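Local coordinates for peptidoglycan-recognition protein LB (Drosophila melanogaster, PDB 7NT0), which hydrolyses the amide link between N-acetylmuramoyl and L-alanine in bacterial peptidoglycan as a zinc-dependent amidase, and probably scavenges biologically active peptidoglycan by cutting it into inactive fragments, at residues A[24-29]-A[69-74]; A[39-44]-A[149-154]; A[79-84]-A[100-105]. The protein carries 1 engineered substitution. All blocks are in the same frame, centred on the assembly; numbering follows the deposited sequence.

The three contacts are arranged around one peptidoglycan ligand, which each of them touches. Contact 2, segment 39-44 beside 149-154, supplies two histidine ligands of the zinc. Contact 3 (79-84 with 100-105) lines the groove next to it, their centres about 10 Å apart; its His102 ND1 lies 2.9 Å from His44 NE2, hydrogen-bonded, and the engineered Phe80 packs on the same His44 ring. Contact 1 (24-29 with 69-74) is the outlying one, centred about 13 Å from contact 3 and about 24 Å from contact 2. Its His69 nevertheless reaches contact 3, with ND1 2.9 Å from Gly79 N, a probable hydrogen bond that ties the end of helix 55-72 to the groove.

Contact 1: A[24-29]-A[69-74]; sequences GARLPK and HQLERG. With MLD (glcnac(beta1-4)-murnac(1,6-anhydro)-L-ala-gamma-D-glu-meso-a2pm-D-ala), chain D.
Two torsion patterns let Arg26 and Gln70 slide past each other in opposite directions. Arg26 leaves its backbone fully extended through CG (chi1 178°) and bends at chi3, which brings NH1 round to the Gln70 amide. Gln70 runs straight beyond CG, carrying that amide from the last turn of helix 55-72 to the loop 24-29. The two ends of the amide are used separately. Gln70 OE1 accepts from Arg26 NH1 at 2.8 Å, with the N-H pointing at it at 149° and the guanidinium and amide planes 28° apart; Arg26 CD also lies 3.2 Å from Gln70 OE1. Gln70 NE2 donates to Leu27 O at 3.1 Å, the carbonyl oxygen lying close to the amide plane, and has a second acceptor in Asn76 O. Lys29 reaches over the helix end, its NZ 2.9 Å from Gln70 O, and makes a weak hydrogen bond to Trp75 O. Leu71 CG packs 4.1 Å from Arg26 NH1, beside the guanidinium. Arg26 has its stronger partner in Asp67, one turn before Gln70 on helix 55-72, by a salt bridge from the same NH1. Replacing Gln70 with an alanine would probably leave Leu27 O without this donor and Arg26 NH1 without its amide acceptor, opening a gap between loop and helix. On the ligand side, Arg73 NH1 donates to the ligand's O at 2.8 Å. A buried amide that both gives and accepts thus joins a largely exposed loop to the segment whose Arg73 gives one hydrogen bond to the ligand's peptide.

Contact 2: A[39-44]-A[149-154]; sequences PYVIIH and YKLLGH. With ZN (zinc ion), chain C; MLD (glcnac(beta1-4)-murnac(1,6-anhydro)-L-ala-gamma-D-glu-meso-a2pm-D-ala), chain D.
His44 and His154 bind one zinc ion, each through ND1 at 2.1 Å, with the ligand's carbonyl oxygen OAM at 1.9 Å and Cys162 completing the site. The two ND1 atoms are therefore co-ligands and not a hydrogen-bonded pair. The imidazoles meet offset edge-to-face, centroids 4.5 Å apart and planes at 64°, with His44 CE1 over the face of His154. A chi1 of -168° carries the His154 ring away from its own backbone N, and ND1 meets the metal, while His154 NE2 makes a weak hydrogen bond to ligand OAQ. On His44, NE2 is held by His102 ND1, a second-shell contact that helps fix the ring's rotation. Behind the metal the backbones pair as parallel strands in a ladder of five hydrogen bonds, running from Lys150 N to Pro39 O through to His154 N to Ile43 O at 3.0 Å. On one face of the sheet Tyr40 lies beside Lys150, its CE2 3.6 Å from Lys150 CD, and its CD2 touches Leu152 CD1. On the other, Leu151 CD1 touches both Val41 CG1 and Ile43 CG1, 3.7 Å from each. Strand 149-153 is outermost in this sheet, and strand 110-115 flanks 38-45 on its other side. Helix 126-142 packs on Val41 and Tyr149, and helix 165-171 covers Ile43.

Contact 3: A[79-84]-A[100-105]; sequences GFSFGI and GAHAPK. Engineered in segment 79-84: Phe80 (natural residue Tyr). With MLD (glcnac(beta1-4)-murnac(1,6-anhydro)-L-ala-gamma-D-glu-meso-a2pm-D-ala), chain D.
Gly79 and Ala101 meet through their backbones, Ala101 N donating to a lone pair of Gly79 O in the carbonyl plane at 2.9 Å and 171°, while Gly79 CA comes 3.3 Å from Ala101 O. A CB at Gly79 would fall about 2.2 Å from Ala101 O, consistent with a glycine here. Among side chains, His102 carries most of the contact. Its CG is wedged between backbone N and carbonyl carbon (chi1 64°), so that the CD2 edge of the ring faces Gly79 O at 3.5 Å, and its CB rests on Phe80 CD1 at 3.8 Å. Phe80, engineered in place of the natural tyrosine, crosses His102 obliquely and brings CZ to within 3.4 Å of the ligand's N; it also meets His44 edge-to-face. The second segment grips the ligand through its backbone: His102 O accepts from ligand NAN at 3.1 Å, and Lys105 N donates to OBN at 3.0 Å. The His102 ring is held from the zinc side by His44, and Ser81 OG is paired with Gly112 N. Ala101 O, buried here, has no polar partner in the model. The natural tyrosine is thought to be essential for coordinating the zinc-bound water, and the phenylalanine lacks the hydroxyl such a role would probably need.

Contact 1: A[24-29]-A[69-74]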
loop_
_atom_site.group_PDB
_atom_site.type_symbol
_atom_site.label_atom_id
_atom_site.label_comp_id
_atom_site.label_asym_id
_atom_site.label_seq_id
_atom_site.Cartn_x
_atom_site.Cartn_y
_atom_site.Cartn_z
ATOM N N GLY A 24 -4.983 12.734 9.278
ATOM C CA GLY A 24 -6.156 12.669 10.167
ATOM C C GLY A 24 -6.573 11.281 10.560
ATOM O O GLY A 24 -7.747 11.066 10.806
ATOM N N ALA A 25 -5.637 10.332 10.642
ATOM C CA ALA A 25 -5.943 8.923 10.953
ATOM C C ALA A 25 -6.511 8.801 12.365
ATOM O O ALA A 25 -6.052 9.540 13.297
ATOM C CB ALA A 25 -4.720 8.079 10.843
ATOM N N ARG A 26 -7.464 7.908 12.514
ATOM C CA ARG A 26 -7.889 7.352 13.821
ATOM C C ARG A 26 -6.734 6.493 14.367
ATOM O O ARG A 26 -5.902 5.958 13.610
ATOM C CB ARG A 26 -9.169 6.511 13.642
ATOM C CG ARG A 26 -9.718 5.819 14.892
ATOM C CD ARG A 26 -11.027 5.023 14.677
ATOM N NE ARG A 26 -11.921 5.958 13.996
ATOM C CZ ARG A 26 -12.339 5.892 12.731
ATOM N NH1 ARG A 26 -12.077 4.842 11.960
ATOM N NH2 ARG A 26 -13.060 6.897 12.247
ATOM N N LEU A 27 -6.652 6.365 15.691
ATOM C CA LEU A 27 -5.665 5.449 16.290
ATOM C C LEU A 27 -5.948 4.037 15.831
ATOM O O LEU A 27 -7.091 3.632 15.675
ATOM C CB LEU A 27 -5.774 5.531 17.817
ATOM C CG LEU A 27 -5.154 6.799 18.405
ATOM C CD1 LEU A 27 -5.437 6.872 19.902
ATOM C CD2 LEU A 27 -3.646 6.848 18.129
ATOM N N PRO A 28 -4.894 3.226 15.661
ATOM C CA PRO A 28 -5.078 1.784 15.530
ATOM C C PRO A 28 -5.697 1.210 16.817
ATOM O O PRO A 28 -5.400 1.718 17.921
ATOM C CB PRO A 28 -3.677 1.206 15.397
ATOM C CG PRO A 28 -2.747 2.396 15.262
ATOM C CD PRO A 28 -3.476 3.616 15.763
ATOM N N LYS A 29 -6.547 0.203 16.689
ATOM C CA LYS A 29 -7.151 -0.504 17.870
ATOM C C LYS A 29 -6.031 -1.208 18.640
ATOM O O LYS A 29 -6.029 -1.248 19.903
ATOM C CB LYS A 29 -8.190 -1.504 17.387
ATOM C CG LYS A 29 -9.395 -0.854 16.729
ATOM C CD LYS A 29 -10.659 -1.662 16.834
ATOM C CE LYS A 29 -10.866 -2.636 15.707
ATOM N NZ LYS A 29 -11.877 -2.144 14.747
ATOM N N HIS A 69 -12.007 -0.499 6.759
ATOM C CA HIS A 69 -11.236 -1.596 7.369
ATOM C C HIS A 69 -11.546 -1.729 8.870
ATOM O O HIS A 69 -11.707 -2.880 9.366
ATOM C CB HIS A 69 -9.766 -1.354 7.085
ATOM C CG HIS A 69 -9.424 -1.542 5.645
ATOM N ND1 HIS A 69 -8.127 -1.348 5.184
ATOM C CD2 HIS A 69 -10.171 -1.973 4.587
ATOM C CE1 HIS A 69 -8.116 -1.563 3.874
ATOM N NE2 HIS A 69 -9.328 -2.029 3.481
ATOM N N GLN A 70 -11.519 -0.629 9.601
ATOM C CA GLN A 70 -11.684 -0.694 11.069
ATOM C C GLN A 70 -13.144 -1.001 11.402
ATOM O O GLN A 70 -13.363 -1.812 12.334
ATOM C CB GLN A 70 -11.279 0.618 11.725
ATOM C CG GLN A 70 -9.788 0.765 11.837
ATOM C CD GLN A 70 -9.429 2.009 12.599
ATOM O OE1 GLN A 70 -9.972 3.090 12.360
ATOM N NE2 GLN A 70 -8.447 1.872 13.460
ATOM N N LEU A 71 -14.081 -0.268 10.810
ATOM C CA LEU A 71 -15.469 -0.225 11.319
ATOM C C LEU A 71 -16.291 -1.309 10.643
ATOM O O LEU A 71 -17.196 -1.858 11.300
ATOM C CB LEU A 71 -16.068 1.152 11.077
ATOM C CG LEU A 71 -15.282 2.290 11.721
ATOM C CD1 LEU A 71 -16.008 3.602 11.473
ATOM C CD2 LEU A 71 -15.008 2.044 13.198
ATOM N N GLU A 72 -16.033 -1.621 9.378
ATOM C CA GLU A 72 -16.868 -2.641 8.703
ATOM C C GLU A 72 -16.169 -3.996 8.681
ATOM O O GLU A 72 -16.866 -5.012 8.814
ATOM C CB GLU A 72 -17.313 -2.123 7.361
ATOM C CG GLU A 72 -18.230 -0.900 7.552
ATOM C CD GLU A 72 -18.764 -0.206 6.307
ATOM O OE1 GLU A 72 -19.090 -0.908 5.331
ATOM O OE2 GLU A 72 -18.847 1.049 6.311
ATOM N N ARG A 73 -14.852 -4.055 8.498
ATOM C CA ARG A 73 -14.150 -5.358 8.474
ATOM C C ARG A 73 -13.700 -5.732 9.875
ATOM O O ARG A 73 -13.304 -6.899 10.041
ATOM C CB ARG A 73 -13.022 -5.340 7.434
ATOM C CG ARG A 73 -13.542 -4.851 6.081
ATOM C CD ARG A 73 -12.611 -5.126 4.920
ATOM N NE ARG A 73 -12.437 -6.543 4.635
ATOM C CZ ARG A 73 -11.739 -7.000 3.600
ATOM N NH1 ARG A 73 -11.162 -6.139 2.768
ATOM N NH2 ARG A 73 -11.578 -8.310 3.423
ATOM N N GLY A 74 -13.706 -4.784 10.826
ATOM C CA GLY A 74 -13.293 -5.026 12.213
ATOM C C GLY A 74 -11.803 -5.189 12.371
ATOM O O GLY A 74 -11.361 -5.768 13.377
HETATM C CAI MLD D . -7.407 -4.055 -2.295
HETATM C CAL MLD D . -6.899 -5.008 -1.293
HETATM O OAM MLD D . -6.254 -5.968 -1.668
HETATM N N MLD D . -7.281 -4.769 -0.036
HETATM C CA MLD D . -6.771 -5.546 1.068
HETATM C CB MLD D . -6.756 -4.705 2.338
HETATM C C MLD D . -7.546 -6.840 1.318
HETATM O O MLD D . -8.765 -6.828 1.435
HETATM N NAN MLD D . -6.816 -7.938 1.417
HETATM C CAO MLD D . -7.270 -9.103 2.137
HETATM C CAP MLD D . -7.208 -10.385 1.269
HETATM O OBA MLD D . -8.187 -11.102 1.298
HETATM O OAQ MLD D . -6.222 -10.598 0.523
HETATM C CBB MLD D . -6.491 -9.128 3.436
HETATM C CBC MLD D . -7.187 -9.887 4.503
HETATM C CBD MLD D . -6.242 -9.988 5.664
HETATM O OBE MLD D . -5.015 -10.069 5.528
HETATM N NBF MLD D . -6.854 -10.002 6.847
HETATM C CBG MLD D . -6.100 -10.249 8.048
HETATM C CBH MLD D . -5.575 -11.703 8.090
HETATM O OBI MLD D . -6.196 -12.573 7.499
HETATM N NBJ MLD D . -4.393 -11.960 8.684
HETATM C CBK MLD D . -3.802 -13.307 8.779
HETATM C CBL MLD D . -3.442 -13.624 10.226
HETATM C CBM MLD D . -2.508 -13.542 7.959
HETATM O OBO MLD D . -1.645 -12.648 7.950
HETATM O OBN MLD D . -2.361 -14.643 7.419
HETATM C CBP MLD D . -7.046 -9.842 9.174
HETATM C CBQ MLD D . -6.290 -9.210 10.298
HETATM C CBR MLD D . -7.128 -8.588 11.394
HETATM C CBS MLD D . -6.277 -7.977 12.499
HETATM C CBT MLD D . -5.491 -6.759 11.966
HETATM O OBV MLD D . -6.139 -5.761 11.586
HETATM O OBU MLD D . -4.260 -6.836 12.020
HETATM N NBW MLD D . -5.323 -9.006 13.001
#

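Contact 2: A[39-44]-A[149-154]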
loop_
_atom_site.group_PDB
_atom_site.type_symbol
_atom_site.label_atom_id
_atom_site.label_comp_id
_atom_site.label_asym_id
_atom_site.label_seq_id
_atom_site.Cartn_x
_atom_site.Cartn_y
_atom_site.Cartn_z
ATOM N N PRO A 39 11.001 -9.226 3.714
ATOM C CA PRO A 39 11.446 -9.885 2.496
ATOM C C PRO A 39 10.533 -9.699 1.286
ATOM O O PRO A 39 10.980 -10.005 0.187
ATOM C CB PRO A 39 11.475 -11.367 2.906
ATOM C CG PRO A 39 10.425 -11.463 3.967
ATOM C CD PRO A 39 10.553 -10.178 4.742
ATOM N N TYR A 40 9.322 -9.145 1.481
ATOM C CA TYR A 40 8.336 -8.986 0.382
ATOM C C TYR A 40 7.818 -7.547 0.348
ATOM O O TYR A 40 7.668 -6.922 1.388
ATOM C CB TYR A 40 7.150 -9.939 0.514
ATOM C CG TYR A 40 7.536 -11.377 0.355
ATOM C CD1 TYR A 40 7.798 -12.157 1.466
ATOM C CD2 TYR A 40 7.749 -11.905 -0.899
ATOM C CE1 TYR A 40 8.197 -13.476 1.338
ATOM C CE2 TYR A 40 8.142 -13.226 -1.043
ATOM C CZ TYR A 40 8.373 -14.000 0.075
ATOM O OH TYR A 40 8.753 -15.305 -0.064
ATOM N N VAL A 41 7.626 -7.068 -0.865
ATOM C CA VAL A 41 6.838 -5.843 -1.139
ATOM C C VAL A 41 5.664 -6.276 -2.018
ATOM O O VAL A 41 5.873 -6.893 -3.064
ATOM C CB VAL A 41 7.699 -4.769 -1.822
ATOM C CG1 VAL A 41 6.835 -3.579 -2.233
ATOM C CG2 VAL A 41 8.853 -4.358 -0.933
ATOM N N ILE A 42 4.455 -5.964 -1.574
ATOM C CA ILE A 42 3.210 -6.401 -2.235
ATOM C C ILE A 42 2.468 -5.145 -2.682
ATOM O O ILE A 42 2.161 -4.278 -1.860
ATOM C CB ILE A 42 2.379 -7.322 -1.337
ATOM C CG1 ILE A 42 3.225 -8.562 -0.987
ATOM C CG2 ILE A 42 1.080 -7.689 -2.058
ATOM C CD1 ILE A 42 2.515 -9.580 -0.228
ATOM N N ILE A 43 2.236 -5.034 -3.963
ATOM C CA ILE A 43 1.549 -3.883 -4.572
ATOM C C ILE A 43 0.060 -4.191 -4.709
ATOM O O ILE A 43 -0.344 -5.299 -5.170
ATOM C CB ILE A 43 2.185 -3.545 -5.919
ATOM C CG1 ILE A 43 3.690 -3.303 -5.785
ATOM C CG2 ILE A 43 1.479 -2.376 -6.586
ATOM C CD1 ILE A 43 4.068 -2.176 -4.816
ATOM N N HIS A 44 -0.735 -3.188 -4.369
ATOM C CA HIS A 44 -2.196 -3.213 -4.447
ATOM C C HIS A 44 -2.654 -2.000 -5.235
ATOM O O HIS A 44 -1.939 -0.980 -5.238
ATOM C CB HIS A 44 -2.781 -3.151 -3.024
ATOM C CG HIS A 44 -2.380 -4.257 -2.118
ATOM N ND1 HIS A 44 -3.127 -5.407 -1.947
ATOM C CD2 HIS A 44 -1.299 -4.392 -1.308
ATOM C CE1 HIS A 44 -2.529 -6.187 -1.045
ATOM N NE2 HIS A 44 -1.396 -5.587 -0.648
ATOM N N TYR A 149 14.755 -8.260 -1.289
ATOM C CA TYR A 149 13.275 -8.339 -1.307
ATOM C C TYR A 149 12.769 -8.887 -2.645
ATOM O O TYR A 149 13.386 -8.728 -3.754
ATOM C CB TYR A 149 12.647 -6.985 -0.960
ATOM C CG TYR A 149 12.726 -5.973 -2.072
ATOM C CD1 TYR A 149 11.684 -5.779 -2.955
ATOM C CD2 TYR A 149 13.839 -5.170 -2.220
ATOM C CE1 TYR A 149 11.766 -4.825 -3.968
ATOM C CE2 TYR A 149 13.935 -4.228 -3.227
ATOM C CZ TYR A 149 12.902 -4.051 -4.109
ATOM O OH TYR A 149 13.066 -3.142 -5.115
ATOM N N LYS A 150 11.580 -9.493 -2.572
ATOM C CA LYS A 150 10.816 -9.901 -3.759
ATOM C C LYS A 150 9.599 -8.978 -3.889
ATOM O O LYS A 150 8.913 -8.790 -2.896
ATOM C CB LYS A 150 10.385 -11.360 -3.622
ATOM C CG LYS A 150 11.557 -12.338 -3.579
ATOM C CD LYS A 150 11.181 -13.624 -2.900
ATOM C CE LYS A 150 12.109 -14.777 -3.244
ATOM N NZ LYS A 150 13.516 -14.378 -3.021
ATOM N N LEU A 151 9.420 -8.407 -5.058
ATOM C CA LEU A 151 8.281 -7.518 -5.388
ATOM C C LEU A 151 7.196 -8.366 -6.022
ATOM O O LEU A 151 7.485 -9.065 -7.040
ATOM C CB LEU A 151 8.732 -6.439 -6.355
ATOM C CG LEU A 151 7.641 -5.532 -6.897
ATOM C CD1 LEU A 151 7.151 -4.628 -5.776
ATOM C CD2 LEU A 151 8.161 -4.712 -8.054
ATOM N N LEU A 152 5.990 -8.301 -5.459
ATOM C CA LEU A 152 4.837 -9.074 -5.969
ATOM C C LEU A 152 3.637 -8.144 -6.166
ATOM O O LEU A 152 3.554 -7.150 -5.425
ATOM C CB LEU A 152 4.471 -10.140 -4.951
ATOM C CG LEU A 152 5.569 -11.152 -4.624
ATOM C CD1 LEU A 152 5.155 -12.016 -3.454
ATOM C CD2 LEU A 152 5.897 -11.991 -5.836
ATOM N N GLY A 153 2.706 -8.538 -7.025
ATOM C CA GLY A 153 1.325 -8.006 -7.011
ATOM C C GLY A 153 0.484 -8.880 -6.113
ATOM O O GLY A 153 0.772 -10.099 -5.996
ATOM N N HIS A 154 -0.525 -8.309 -5.472
ATOM C CA HIS A 154 -1.463 -9.071 -4.609
ATOM C C HIS A 154 -1.921 -10.382 -5.326
ATOM O O HIS A 154 -1.977 -11.430 -4.657
ATOM C CB HIS A 154 -2.621 -8.172 -4.207
ATOM C CG HIS A 154 -3.466 -8.736 -3.113
ATOM N ND1 HIS A 154 -4.574 -8.079 -2.680
ATOM C CD2 HIS A 154 -3.379 -9.884 -2.392
ATOM C CE1 HIS A 154 -5.175 -8.787 -1.735
ATOM N NE2 HIS A 154 -4.419 -9.906 -1.496
HETATM ZN ZN ZN C . -4.825 -5.999 -2.990
HETATM C CAI MLD D . -7.407 -4.055 -2.295
HETATM C CAL MLD D . -6.899 -5.008 -1.293
HETATM O OAM MLD D . -6.254 -5.968 -1.668
HETATM N N MLD D . -7.281 -4.769 -0.036
HETATM C CA MLD D . -6.771 -5.546 1.068
HETATM C CB MLD D . -6.756 -4.705 2.338
HETATM C C MLD D . -7.546 -6.840 1.318
HETATM O O MLD D . -8.765 -6.828 1.435
HETATM N NAN MLD D . -6.816 -7.938 1.417
HETATM C CAO MLD D . -7.270 -9.103 2.137
HETATM C CAP MLD D . -7.208 -10.385 1.269
HETATM O OBA MLD D . -8.187 -11.102 1.298
HETATM O OAQ MLD D . -6.222 -10.598 0.523
HETATM C CBB MLD D . -6.491 -9.128 3.436
HETATM C CBC MLD D . -7.187 -9.887 4.503
HETATM C CBD MLD D . -6.242 -9.988 5.664
HETATM O OBE MLD D . -5.015 -10.069 5.528
HETATM N NBF MLD D . -6.854 -10.002 6.847
HETATM C CBG MLD D . -6.100 -10.249 8.048
HETATM C CBH MLD D . -5.575 -11.703 8.090
HETATM O OBI MLD D . -6.196 -12.573 7.499
HETATM N NBJ MLD D . -4.393 -11.960 8.684
HETATM C CBK MLD D . -3.802 -13.307 8.779
HETATM C CBL MLD D . -3.442 -13.624 10.226
HETATM C CBM MLD D . -2.508 -13.542 7.959
HETATM O OBO MLD D . -1.645 -12.648 7.950
HETATM O OBN MLD D . -2.361 -14.643 7.419
HETATM C CBP MLD D . -7.046 -9.842 9.174
HETATM C CBQ MLD D . -6.290 -9.210 10.298
HETATM C CBR MLD D . -7.128 -8.588 11.394
HETATM C CBS MLD D . -6.277 -7.977 12.499
HETATM C CBT MLD D . -5.491 -6.759 11.966
HETATM O OBV MLD D . -6.139 -5.761 11.586
HETATM O OBU MLD D . -4.260 -6.836 12.020
HETATM N NBW MLD D . -5.323 -9.006 13.001
#

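Contact 3: A[79-84]-A[100-105]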
loop_
_atom_site.group_PDB
_atom_site.type_symbol
_atom_site.label_atom_id
_atom_site.label_comp_id
_atom_site.label_asym_id
_atom_site.label_seq_id
_atom_site.Cartn_x
_atom_site.Cartn_y
_atom_site.Cartn_z
ATOM N N GLY A 79 -5.523 -1.571 6.346
ATOM C CA GLY A 79 -4.802 -2.847 6.168
ATOM C C GLY A 79 -3.397 -2.689 5.584
ATOM O O GLY A 79 -2.542 -3.603 5.750
ATOM N N PHE A 80 -3.179 -1.602 4.842
ATOM C CA PHE A 80 -1.951 -1.382 4.051
ATOM C C PHE A 80 -0.872 -0.711 4.914
ATOM O O PHE A 80 -1.165 0.059 5.863
ATOM C CB PHE A 80 -2.260 -0.486 2.859
ATOM C CG PHE A 80 -3.360 -0.979 1.977
ATOM C CD1 PHE A 80 -3.167 -2.098 1.198
ATOM C CD2 PHE A 80 -4.569 -0.322 1.893
ATOM C CE1 PHE A 80 -4.152 -2.563 0.334
ATOM C CE2 PHE A 80 -5.563 -0.788 1.041
ATOM C CZ PHE A 80 -5.362 -1.919 0.273
ATOM N N SER A 81 0.377 -0.958 4.547
ATOM C CA SER A 81 1.557 -0.331 5.190
ATOM C C SER A 81 1.612 1.141 4.793
ATOM O O SER A 81 1.896 1.984 5.638
ATOM C CB SER A 81 2.836 -1.069 4.813
ATOM O OG SER A 81 2.738 -2.468 5.055
ATOM N N PHE A 82 1.385 1.426 3.519
ATOM C CA PHE A 82 1.492 2.756 2.897
ATOM C C PHE A 82 0.462 2.866 1.787
ATOM O O PHE A 82 0.200 1.872 1.105
ATOM C CB PHE A 82 2.893 3.027 2.337
ATOM C CG PHE A 82 3.951 3.076 3.388
ATOM C CD1 PHE A 82 4.683 1.940 3.691
ATOM C CD2 PHE A 82 4.240 4.249 4.065
ATOM C CE1 PHE A 82 5.585 1.949 4.733
ATOM C CE2 PHE A 82 5.178 4.258 5.085
ATOM C CZ PHE A 82 5.865 3.115 5.389
ATOM N N GLY A 83 -0.022 4.080 1.595
ATOM C CA GLY A 83 -0.799 4.513 0.435
ATOM C C GLY A 83 -0.024 5.502 -0.408
ATOM O O GLY A 83 0.885 6.198 0.125
ATOM N N ILE A 84 -0.325 5.528 -1.706
ATOM C CA ILE A 84 0.240 6.502 -2.659
ATOM C C ILE A 84 -0.953 7.241 -3.269
ATOM O O ILE A 84 -1.844 6.563 -3.841
ATOM C CB ILE A 84 1.060 5.841 -3.768
ATOM C CG1 ILE A 84 2.093 4.815 -3.287
ATOM C CG2 ILE A 84 1.670 6.874 -4.695
ATOM C CD1 ILE A 84 3.195 5.349 -2.448
ATOM N N GLY A 100 0.492 -6.321 8.831
ATOM C CA GLY A 100 -0.572 -5.738 8.022
ATOM C C GLY A 100 -1.832 -6.594 7.983
ATOM O O GLY A 100 -1.938 -7.639 8.689
ATOM N N ALA A 101 -2.781 -6.138 7.192
ATOM C CA ALA A 101 -4.049 -6.811 6.876
ATOM C C ALA A 101 -4.333 -6.553 5.402
ATOM O O ALA A 101 -5.321 -5.933 5.076
ATOM C CB ALA A 101 -5.144 -6.308 7.779
ATOM N N HIS A 102 -3.412 -6.977 4.542
ATOM C CA HIS A 102 -3.535 -6.755 3.081
ATOM C C HIS A 102 -3.266 -8.023 2.263
ATOM O O HIS A 102 -3.779 -8.065 1.149
ATOM C CB HIS A 102 -2.636 -5.566 2.685
ATOM C CG HIS A 102 -1.197 -5.844 2.906
ATOM N ND1 HIS A 102 -0.425 -6.367 1.921
ATOM C CD2 HIS A 102 -0.383 -5.649 3.978
ATOM C CE1 HIS A 102 0.786 -6.573 2.380
ATOM N NE2 HIS A 102 0.837 -6.152 3.659
ATOM N N ALA A 103 -2.550 -9.013 2.782
ATOM C CA ALA A 103 -2.187 -10.234 2.025
ATOM C C ALA A 103 -1.903 -11.375 2.989
ATOM O O ALA A 103 -0.831 -11.445 3.572
ATOM C CB ALA A 103 -0.996 -9.966 1.150
ATOM N N PRO A 104 -2.892 -12.267 3.204
ATOM C CA PRO A 104 -2.730 -13.391 4.145
ATOM C C PRO A 104 -1.486 -14.226 3.834
ATOM O O PRO A 104 -1.162 -14.401 2.638
ATOM C CB PRO A 104 -4.032 -14.198 3.972
ATOM C CG PRO A 104 -5.036 -13.160 3.511
ATOM C CD PRO A 104 -4.241 -12.211 2.625
ATOM N N LYS A 105 -0.782 -14.617 4.902
ATOM C CA LYS A 105 0.492 -15.393 4.892
ATOM C C LYS A 105 1.664 -14.443 4.611
ATOM O O LYS A 105 2.796 -14.857 4.753
ATOM C CB LYS A 105 0.367 -16.569 3.903
HETATM C CAI MLD D . -7.407 -4.055 -2.295
HETATM C CAL MLD D . -6.899 -5.008 -1.293
HETATM O OAM MLD D . -6.254 -5.968 -1.668
HETATM N N MLD D . -7.281 -4.769 -0.036
HETATM C CA MLD D . -6.771 -5.546 1.068
HETATM C CB MLD D . -6.756 -4.705 2.338
HETATM C C MLD D . -7.546 -6.840 1.318
HETATM O O MLD D . -8.765 -6.828 1.435
HETATM N NAN MLD D . -6.816 -7.938 1.417
HETATM C CAO MLD D . -7.270 -9.103 2.137
HETATM C CAP MLD D . -7.208 -10.385 1.269
HETATM O OBA MLD D . -8.187 -11.102 1.298
HETATM O OAQ MLD D . -6.222 -10.598 0.523
HETATM C CBB MLD D . -6.491 -9.128 3.436
HETATM C CBC MLD D . -7.187 -9.887 4.503
HETATM C CBD MLD D . -6.242 -9.988 5.664
HETATM O OBE MLD D . -5.015 -10.069 5.528
HETATM N NBF MLD D . -6.854 -10.002 6.847
HETATM C CBG MLD D . -6.100 -10.249 8.048
HETATM C CBH MLD D . -5.575 -11.703 8.090
HETATM O OBI MLD D . -6.196 -12.573 7.499
HETATM N NBJ MLD D . -4.393 -11.960 8.684
HETATM C CBK MLD D . -3.802 -13.307 8.779
HETATM C CBL MLD D . -3.442 -13.624 10.226
HETATM C CBM MLD D . -2.508 -13.542 7.959
HETATM O OBO MLD D . -1.645 -12.648 7.950
HETATM O OBN MLD D . -2.361 -14.643 7.419
HETATM C CBP MLD D . -7.046 -9.842 9.174
HETATM C CBQ MLD D . -6.290 -9.210 10.298
HETATM C CBR MLD D . -7.128 -8.588 11.394
HETATM C CBS MLD D . -6.277 -7.977 12.499
HETATM C CBT MLD D . -5.491 -6.759 11.966
HETATM O OBV MLD D . -6.139 -5.761 11.586
HETATM O OBU MLD D . -4.260 -6.836 12.020
HETATM N NBW MLD D . -5.323 -9.006 13.001
#